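Local coordinates for FERM, ARHGEF and pleckstrin domain-containing protein 2 (Mus musculus, PDB 6D2K), which acts as a guanine nucleotide exchange factor that activates RAC1, this chain being its FERM domain, a module linked to membrane targeting, at residues Lys6-Arg11 with Pro68-Val73; Ser232-Leu237 with Phe244-His249. All blocks are in the same frame, centred on the assembly; numbering follows the deposited sequence. Where two conformers were deposited one is given.

Contact 1. Residues Lys6-Arg11 with Pro68-Val73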
ATOM      1  N   LYS A   6     -12.881  24.432 -17.841  1.00 30.50           N
ATOM      2  CA  LYS A   6     -12.640  24.796 -16.451  1.00 30.17           C
ATOM      3  C   LYS A   6     -11.973  23.612 -15.757  1.00 30.86           C
ATOM      4  O   LYS A   6     -12.360  22.461 -15.970  1.00 30.12           O
ATOM      5  CB  LYS A   6     -13.952  25.147 -15.754  1.00 35.29           C
ATOM      6  CG  LYS A   6     -13.785  25.833 -14.401  1.00 40.26           C
ATOM      7  CD  LYS A   6     -15.127  25.982 -13.697  1.00 43.13           C
ATOM      8  CE  LYS A   6     -15.890  24.658 -13.709  1.00 45.76           C
ATOM      9  NZ  LYS A   6     -17.085  24.674 -12.817  1.00 46.00           N
ATOM     10  N   HIS A   7     -10.958  23.891 -14.947  1.00 31.26           N
ATOM     11  CA  HIS A   7     -10.215  22.826 -14.280  1.00 25.16           C
ATOM     12  C   HIS A   7     -10.804  22.545 -12.904  1.00 29.98           C
ATOM     13  O   HIS A   7     -11.336  23.447 -12.258  1.00 32.08           O
ATOM     14  CB  HIS A   7      -8.740  23.210 -14.128  1.00 28.22           C
ATOM     15  CG  HIS A   7      -7.949  23.154 -15.401  1.00 29.23           C
ATOM     16  ND1 HIS A   7      -8.429  23.629 -16.603  1.00 30.34           N
ATOM     17  CD2 HIS A   7      -6.695  22.704 -15.647  1.00 26.96           C
ATOM     18  CE1 HIS A   7      -7.510  23.460 -17.538  1.00 29.42           C
ATOM     19  NE2 HIS A   7      -6.444  22.908 -16.983  1.00 28.54           N
ATOM     20  N   MET A   8     -10.699  21.295 -12.455  1.00 26.77           N
ATOM     21  CA  MET A   8     -11.025  20.958 -11.072  1.00 25.64           C
ATOM     22  C   MET A   8      -9.758  21.009 -10.217  1.00 25.69           C
ATOM     23  O   MET A   8      -8.662  20.717 -10.700  1.00 25.98           O
ATOM     24  CB  MET A   8     -11.694  19.581 -10.978  1.00 27.65           C
ATOM     25  CG  MET A   8     -10.886  18.431 -11.561  1.00 26.05           C
ATOM     26  SD  MET A   8     -11.786  16.851 -11.555  1.00 32.36           S
ATOM     27  CE  MET A   8     -12.056  16.600  -9.796  1.00 27.23           C
ATOM     28  N   ARG A   9      -9.920  21.398  -8.955  1.00 21.18           N
ATOM     29  CA  ARG A   9      -8.810  21.494  -8.011  1.00 25.65           C
ATOM     30  C   ARG A   9      -8.735  20.180  -7.266  1.00 23.79           C
ATOM     31  O   ARG A   9      -9.699  19.764  -6.635  1.00 26.86           O
ATOM     32  CB  ARG A   9      -9.057  22.625  -7.011  1.00 31.43           C
ATOM     33  CG  ARG A   9      -7.965  22.787  -5.955  1.00 34.18           C
ATOM     34  CD  ARG A   9      -6.649  23.166  -6.603  1.00 35.54           C
ATOM     35  NE  ARG A   9      -6.128  24.450  -6.134  1.00 40.58           N
ATOM     36  CZ  ARG A   9      -6.448  25.631  -6.651  1.00 41.60           C
ATOM     37  NH1 ARG A   9      -7.309  25.713  -7.657  1.00 43.81           N
ATOM     38  NH2 ARG A   9      -5.909  26.740  -6.156  1.00 47.45           N
ATOM     39  N   ILE A  10      -7.598  19.505  -7.359  1.00 21.18           N
ATOM     40  CA  ILE A  10      -7.454  18.229  -6.695  1.00 17.21           C
ATOM     41  C   ILE A  10      -6.367  18.330  -5.630  1.00 17.06           C
ATOM     42  O   ILE A  10      -5.272  18.783  -5.918  1.00 18.81           O
ATOM     43  CB  ILE A  10      -7.110  17.129  -7.715  1.00 20.51           C
ATOM     44  CG1 ILE A  10      -8.239  17.030  -8.749  1.00 21.54           C
ATOM     45  CG2 ILE A  10      -6.908  15.794  -7.020  1.00 18.66           C
ATOM     46  CD1 ILE A  10      -8.024  15.993  -9.814  1.00 24.75           C
ATOM     47  N   ARG A  11      -6.686  17.946  -4.396  1.00 16.93           N
ATOM     48  CA  ARG A  11      -5.688  17.926  -3.333  0.50 17.96           C
ATOM     49  C   ARG A  11      -4.998  16.569  -3.313  1.00 17.08           C
ATOM     50  O   ARG A  11      -5.662  15.532  -3.249  1.00 16.71           O
ATOM     51  CB  ARG A  11      -6.345  18.205  -1.981  1.00 21.53           C
ATOM     52  CG  ARG A  11      -6.980  19.592  -1.879  1.00 30.99           C
ATOM     53  CD  ARG A  11      -7.680  19.816  -0.541  1.00 27.34           C
ATOM     54  NE  ARG A  11      -6.761  19.778   0.595  1.00 34.88           N
ATOM     55  CZ  ARG A  11      -5.903  20.750   0.900  1.00 39.52           C
ATOM     56  NH1 ARG A  11      -5.831  21.839   0.143  1.00 39.06           N
ATOM     57  NH2 ARG A  11      -5.110  20.630   1.959  1.00 40.55           N
ATOM     58  N   PRO A  68     -11.214   8.892 -17.536  1.00 25.66           N
ATOM     59  CA  PRO A  68     -11.368  10.286 -17.113  1.00 24.92           C
ATOM     60  C   PRO A  68     -11.443  10.411 -15.599  1.00 23.55           C
ATOM     61  O   PRO A  68     -12.137   9.633 -14.943  1.00 24.37           O
ATOM     62  CB  PRO A  68     -12.709  10.684 -17.735  1.00 29.28           C
ATOM     63  CG  PRO A  68     -12.807   9.837 -18.940  1.00 29.84           C
ATOM     64  CD  PRO A  68     -12.217   8.512 -18.548  1.00 30.37           C
ATOM     65  N   ILE A  69     -10.741  11.398 -15.057  1.00 20.75           N
ATOM     66  CA  ILE A  69     -10.698  11.617 -13.617  1.00 19.78           C
ATOM     67  C   ILE A  69     -12.066  11.895 -12.996  1.00 23.03           C
ATOM     68  O   ILE A  69     -12.413  11.339 -11.958  1.00 22.73           O
ATOM     69  CB  ILE A  69      -9.767  12.781 -13.280  1.00 22.50           C
ATOM     70  CG1 ILE A  69      -8.323  12.400 -13.629  1.00 22.98           C
ATOM     71  CG2 ILE A  69      -9.899  13.156 -11.817  1.00 21.97           C
ATOM     72  CD1 ILE A  69      -7.416  13.582 -13.836  1.00 23.37           C
ATOM     73  N   ILE A  70     -12.834  12.774 -13.622  1.00 27.88           N
ATOM     74  CA  ILE A  70     -14.104  13.191 -13.046  1.00 28.91           C
ATOM     75  C   ILE A  70     -15.069  12.003 -12.885  1.00 27.51           C
ATOM     76  O   ILE A  70     -15.857  11.961 -11.940  1.00 28.84           O
ATOM     77  CB  ILE A  70     -14.739  14.333 -13.879  1.00 29.61           C
ATOM     78  CG1 ILE A  70     -15.539  15.298 -12.988  1.00 35.47           C
ATOM     79  CG2 ILE A  70     -15.550  13.772 -15.038  1.00 27.49           C
ATOM     80  CD1 ILE A  70     -16.687  14.671 -12.251  1.00 38.52           C
ATOM     81  N   ARG A  71     -14.983  11.028 -13.787  1.00 21.42           N
ATOM     82  CA  ARG A  71     -15.830   9.841 -13.716  1.00 31.28           C
ATOM     83  C   ARG A  71     -15.446   8.891 -12.581  1.00 26.88           C
ATOM     84  O   ARG A  71     -16.236   8.035 -12.178  1.00 27.31           O
ATOM     85  CB  ARG A  71     -15.812   9.099 -15.042  1.00 31.24           C
ATOM     86  N   GLN A  72     -14.222   9.037 -12.085  1.00 20.02           N
ATOM     87  CA  GLN A  72     -13.718   8.252 -10.966  1.00 17.90           C
ATOM     88  C   GLN A  72     -13.913   8.944  -9.616  1.00 22.66           C
ATOM     89  O   GLN A  72     -14.357   8.330  -8.651  1.00 25.35           O
ATOM     90  CB  GLN A  72     -12.223   7.990 -11.170  1.00 17.05           C
ATOM     91  CG  GLN A  72     -11.901   7.301 -12.487  1.00 17.98           C
ATOM     92  CD  GLN A  72     -10.454   6.866 -12.548  1.00 17.59           C
ATOM     93  OE1 GLN A  72     -10.006   6.080 -11.718  1.00 20.51           O
ATOM     94  NE2 GLN A  72      -9.716   7.377 -13.529  1.00 18.10           N
ATOM     95  N   VAL A  73     -13.582  10.223  -9.541  1.00 19.86           N
ATOM     96  CA  VAL A  73     -13.627  10.895  -8.240  1.00 27.27           C
ATOM     97  C   VAL A  73     -14.996  11.533  -7.900  1.00 32.63           C
ATOM     98  O   VAL A  73     -15.471  11.415  -6.769  1.00 34.59           O
ATOM     99  CB  VAL A  73     -12.432  11.861  -8.048  1.00 28.59           C
ATOM    100  CG1 VAL A  73     -11.122  11.068  -8.009  1.00 24.75           C
ATOM    101  CG2 VAL A  73     -12.385  12.881  -9.163  1.00 26.32           C
TER
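The carbonyl oxygen of Ile69 is gripped by two backbone N-H groups. Ile69 O lies 2.9 Å from Gln72 N and 2.9 Å from Val73 N. These bonds wind the short helix 69-73, which packs on strand 8-11 in the ubiquitin-like lobe of the FERM domain. That lobe has the beta-grasp fold, with strand order 2-1-5-3-4. The axes of the short strand and helix run 11.6 Å apart at 56°.

No hydrogen bond crosses the contact. It is made by apolar side chains alone, and most of them are buried. Met8 and Ile10 are two residues apart, so both project from the same face of the sheet toward the helix. The Met8 chain leaves with CG set between the backbone N and the carbonyl carbon (chi1 57°). It then bends at its last torsion (chi3 -62°), which carries the methyl to Val73. The thioether sulfur, Met8 SD, passes 4.2 Å from Ile69 CG2 and 4.3 Å from Ile70 CG1. Thus one methionine spans three helix residues, with Ile70 at the less buried margin.

Ile69 and Ile10 both touch Leu33 of helix 30-41 and Ile24 of the neighbouring strand 19-24. Ala79 of strand 79-85 is touched by Met8, Ile10 and Val73. The small helix thus adds Ile69 and Val73 to the core between the sheet and helix 30-41. The two closest pairs are methyl on methyl: Met8 CE meets Val73 CG2 at 3.8 Å, and Ile10 CD1 meets Ile69 CG2 at 3.9 Å.

Contact 2. Residues Ser232-Leu237 with Phe244-His249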
ATOM      1  N   SER A 232       2.947 -19.069 -10.602  1.00 19.71           N
ATOM      2  CA  SER A 232       3.284 -20.148 -11.517  1.00 24.80           C
ATOM      3  C   SER A 232       2.143 -21.159 -11.649  1.00 24.31           C
ATOM      4  O   SER A 232       2.058 -21.871 -12.649  1.00 24.90           O
ATOM      5  CB  SER A 232       4.581 -20.846 -11.086  1.00 23.38           C
ATOM      6  OG  SER A 232       4.430 -21.481  -9.829  1.00 31.32           O
ATOM      7  N   LYS A 233       1.255 -21.202 -10.655  1.00 21.50           N
ATOM      8  CA  LYS A 233       0.161 -22.177 -10.651  1.00 19.22           C
ATOM      9  C   LYS A 233      -1.159 -21.570 -11.089  1.00 21.61           C
ATOM     10  O   LYS A 233      -2.153 -22.276 -11.232  1.00 24.56           O
ATOM     11  CB  LYS A 233      -0.012 -22.781  -9.260  1.00 25.55           C
ATOM     12  CG  LYS A 233       1.247 -23.422  -8.707  1.00 30.69           C
ATOM     13  CD  LYS A 233       1.051 -23.858  -7.265  1.00 35.96           C
ATOM     14  CE  LYS A 233       2.360 -24.333  -6.655  1.00 39.39           C
ATOM     15  NZ  LYS A 233       2.168 -24.803  -5.257  1.00 48.82           N
ATOM     16  N   VAL A 234      -1.168 -20.259 -11.287  1.00 20.09           N
ATOM     17  CA  VAL A 234      -2.388 -19.548 -11.643  1.00 17.17           C
ATOM     18  C   VAL A 234      -2.510 -19.444 -13.155  1.00 17.71           C
ATOM     19  O   VAL A 234      -1.668 -18.841 -13.814  1.00 22.87           O
ATOM     20  CB  VAL A 234      -2.380 -18.136 -11.032  1.00 18.70           C
ATOM     21  CG1 VAL A 234      -3.583 -17.324 -11.519  1.00 20.85           C
ATOM     22  CG2 VAL A 234      -2.357 -18.224  -9.514  1.00 21.76           C
ATOM     23  N   ARG A 235      -3.561 -20.046 -13.709  1.00 19.06           N
ATOM     24  CA  ARG A 235      -3.783 -20.040 -15.145  1.00 20.21           C
ATOM     25  C   ARG A 235      -4.631 -18.857 -15.586  1.00 19.35           C
ATOM     26  O   ARG A 235      -4.422 -18.309 -16.663  1.00 22.17           O
ATOM     27  CB  ARG A 235      -4.483 -21.333 -15.563  1.00 20.94           C
ATOM     28  CG  ARG A 235      -3.826 -22.597 -15.016  1.00 30.04           C
ATOM     29  CD  ARG A 235      -2.850 -23.185 -16.016  1.00 38.78           C
ATOM     30  NE  ARG A 235      -1.475 -22.790 -15.735  1.00 41.28           N
ATOM     31  CZ  ARG A 235      -0.664 -23.467 -14.935  1.00 30.49           C
ATOM     32  NH1 ARG A 235      -1.091 -24.571 -14.343  1.00 32.37           N
ATOM     33  NH2 ARG A 235       0.570 -23.041 -14.733  1.00 30.35           N
ATOM     34  N   LYS A 236      -5.595 -18.464 -14.753  1.00 17.88           N
ATOM     35  CA  LYS A 236      -6.465 -17.341 -15.097  1.00 16.69           C
ATOM     36  C   LYS A 236      -7.153 -16.772 -13.866  1.00 15.70           C
ATOM     37  O   LYS A 236      -7.468 -17.500 -12.933  1.00 18.96           O
ATOM     38  CB  LYS A 236      -7.535 -17.771 -16.113  1.00 19.83           C
ATOM     39  CG  LYS A 236      -8.348 -16.599 -16.647  1.00 21.82           C
ATOM     40  CD  LYS A 236      -9.314 -17.013 -17.750  1.00 28.36           C
ATOM     41  CE  LYS A 236      -9.828 -15.787 -18.500  1.00 31.02           C
ATOM     42  NZ  LYS A 236     -10.857 -16.130 -19.524  1.00 37.55           N
ATOM     43  N   LEU A 237      -7.358 -15.459 -13.862  1.00 15.57           N
ATOM     44  CA  LEU A 237      -8.163 -14.803 -12.840  1.00 12.98           C
ATOM     45  C   LEU A 237      -9.376 -14.189 -13.522  1.00 13.45           C
ATOM     46  O   LEU A 237      -9.243 -13.525 -14.554  1.00 14.90           O
ATOM     47  CB  LEU A 237      -7.357 -13.698 -12.151  1.00 12.97           C
ATOM     48  CG  LEU A 237      -6.100 -14.149 -11.420  1.00 13.71           C
ATOM     49  CD1 LEU A 237      -5.392 -12.935 -10.857  1.00 18.35           C
ATOM     50  CD2 LEU A 237      -6.423 -15.145 -10.313  1.00 16.29           C
ATOM     51  N   PHE A 244     -15.148 -14.113  -7.080  1.00 13.43           N
ATOM     52  CA  PHE A 244     -13.775 -14.064  -7.586  1.00 11.69           C
ATOM     53  C   PHE A 244     -13.310 -15.480  -7.925  1.00 12.95           C
ATOM     54  O   PHE A 244     -13.414 -16.375  -7.095  1.00 14.84           O
ATOM     55  CB  PHE A 244     -12.858 -13.445  -6.522  1.00 11.27           C
ATOM     56  CG  PHE A 244     -11.410 -13.400  -6.914  1.00 10.96           C
ATOM     57  CD1 PHE A 244     -10.977 -12.601  -7.961  1.00 13.97           C
ATOM     58  CD2 PHE A 244     -10.478 -14.148  -6.219  1.00 16.53           C
ATOM     59  CE1 PHE A 244      -9.632 -12.555  -8.300  1.00 16.14           C
ATOM     60  CE2 PHE A 244      -9.136 -14.118  -6.556  1.00 15.62           C
ATOM     61  CZ  PHE A 244      -8.718 -13.323  -7.600  1.00 12.71           C
ATOM     62  N   LEU A 245     -12.817 -15.680  -9.145  1.00 13.11           N
ATOM     63  CA  LEU A 245     -12.490 -17.020  -9.642  1.00 16.01           C
ATOM     64  C   LEU A 245     -11.003 -17.175  -9.950  1.00 15.42           C
ATOM     65  O   LEU A 245     -10.449 -16.413 -10.734  1.00 15.94           O
ATOM     66  CB  LEU A 245     -13.307 -17.333 -10.910  1.00 17.08           C
ATOM     67  CG  LEU A 245     -14.820 -17.586 -10.775  1.00 22.83           C
ATOM     68  CD1 LEU A 245     -15.560 -16.364 -10.265  1.00 26.45           C
ATOM     69  CD2 LEU A 245     -15.398 -18.019 -12.111  1.00 26.07           C
ATOM     70  N   ILE A 246     -10.354 -18.156  -9.329  1.00 13.94           N
ATOM     71  CA  ILE A 246      -8.956 -18.431  -9.630  1.00 14.32           C
ATOM     72  C   ILE A 246      -8.855 -19.778 -10.323  1.00 17.39           C
ATOM     73  O   ILE A 246      -9.206 -20.796  -9.727  1.00 16.43           O
ATOM     74  CB  ILE A 246      -8.101 -18.531  -8.359  1.00 18.38           C
ATOM     75  CG1 ILE A 246      -8.324 -17.345  -7.436  1.00 21.30           C
ATOM     76  CG2 ILE A 246      -6.628 -18.629  -8.734  1.00 16.98           C
ATOM     77  CD1 ILE A 246      -7.545 -17.433  -6.135  1.00 24.41           C
ATOM     78  N   LYS A 247      -8.390 -19.786 -11.570  1.00 15.06           N
ATOM     79  CA  LYS A 247      -8.136 -21.065 -12.256  1.00 15.09           C
ATOM     80  C   LYS A 247      -6.702 -21.483 -11.952  1.00 18.92           C
ATOM     81  O   LYS A 247      -5.769 -20.698 -12.166  1.00 22.43           O
ATOM     82  CB  LYS A 247      -8.363 -20.930 -13.760  1.00 17.38           C
ATOM     83  CG  LYS A 247      -8.269 -22.257 -14.493  1.00 21.54           C
ATOM     84  CD  LYS A 247      -8.465 -22.070 -15.982  1.00 21.58           C
ATOM     85  CE  LYS A 247      -7.949 -23.288 -16.734  1.00 25.98           C
ATOM     86  NZ  LYS A 247      -8.047 -23.124 -18.210  1.00 34.91           N
ATOM     87  N   LEU A 248      -6.540 -22.710 -11.448  1.00 21.17           N
ATOM     88  CA  LEU A 248      -5.324 -23.172 -10.764  1.00 19.54           C
ATOM     89  C   LEU A 248      -5.005 -24.612 -11.149  1.00 24.34           C
ATOM     90  O   LEU A 248      -5.728 -25.210 -11.929  1.00 25.27           O
ATOM     91  CB  LEU A 248      -5.583 -23.157  -9.253  1.00 25.43           C
ATOM     92  CG  LEU A 248      -4.667 -22.421  -8.286  1.00 30.53           C
ATOM     93  CD1 LEU A 248      -4.336 -21.029  -8.775  1.00 30.52           C
ATOM     94  CD2 LEU A 248      -5.335 -22.376  -6.919  1.00 30.50           C
ATOM     95  N   HIS A 249      -3.950 -25.187 -10.575  1.00 20.01           N
ATOM     96  CA  HIS A 249      -3.725 -26.634 -10.731  1.00 24.62           C
ATOM     97  C   HIS A 249      -4.915 -27.384 -10.154  1.00 25.94           C
ATOM     98  O   HIS A 249      -5.397 -27.033  -9.073  1.00 25.77           O
ATOM     99  CB  HIS A 249      -2.479 -27.079  -9.971  1.00 25.15           C
ATOM    100  CG  HIS A 249      -1.198 -26.568 -10.540  1.00 24.75           C
ATOM    101  ND1 HIS A 249      -1.128 -25.873 -11.729  1.00 26.02           N
ATOM    102  CD2 HIS A 249       0.074 -26.656 -10.081  1.00 25.02           C
ATOM    103  CE1 HIS A 249       0.131 -25.553 -11.975  1.00 26.15           C
ATOM    104  NE2 HIS A 249       0.878 -26.012 -10.988  1.00 27.35           N
TER
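Lys247 joins the two segments through its backbone, in the hairpin of strands 236-240 and 243-247 of the PH-like lobe. Lys236 and Lys247 form an antiparallel hydrogen-bonded pair. Lys247 N reaches Lys236 O at 2.8 Å. Lys247 O takes Arg235 N at 2.8 Å and, weakly, Lys236 N at 3.4 Å. Arg235 and Lys236 therefore both face Lys247, a classic beta bulge.

Apolar contacts lie on the face that carries Leu237 and Ile246, opposite the one that carries Lys236 and Lys247. Leu237 and Ile246, a non-hydrogen-bonded pair, lie side by side, with Leu237 CD2 3.8 Å from Ile246 CG2. The same methyl is 4.0 Å from Phe244 CZ. Phe244 in turn sits edge-to-face with Phe273 of the C-terminal helix 267-284. Beyond the bulge, Val234 CG2 meets Leu248 CD1 at 3.5 Å.

Lys233 CB sits over the centre of the His249 imidazole, 3.8 Å from its centroid, a CH-pi contact. Here the lysine offers aliphatic carbon, and its extended chain carries NZ away from the ring.

The chemistry is divided by side. Leu237 and Phe244 touch helix 267-284, and Ile246 packs on Phe229 and Phe262. Lys236 and Lys247 put two basic chains on the other face, and backbone bonds rather than salt bridges join the strands across this contact.

Contact 1 and contact 2 lie in different lobes of the FERM domain, the ubiquitin-like one and the PH-like one. Their centres are about 36 Å apart and their nearest atoms about 19 Å apart, so they do not touch. Along the chain they come in series, and the helical central lobe lies between them in sequence. Their settings differ too. Contact 1 is a buried packing of strand against helix. Contact 2 is a surface hairpin at an edge of its sheet. Neither contact involves a ligand atom. The centre of each is about 23 Å from the centre of the chain.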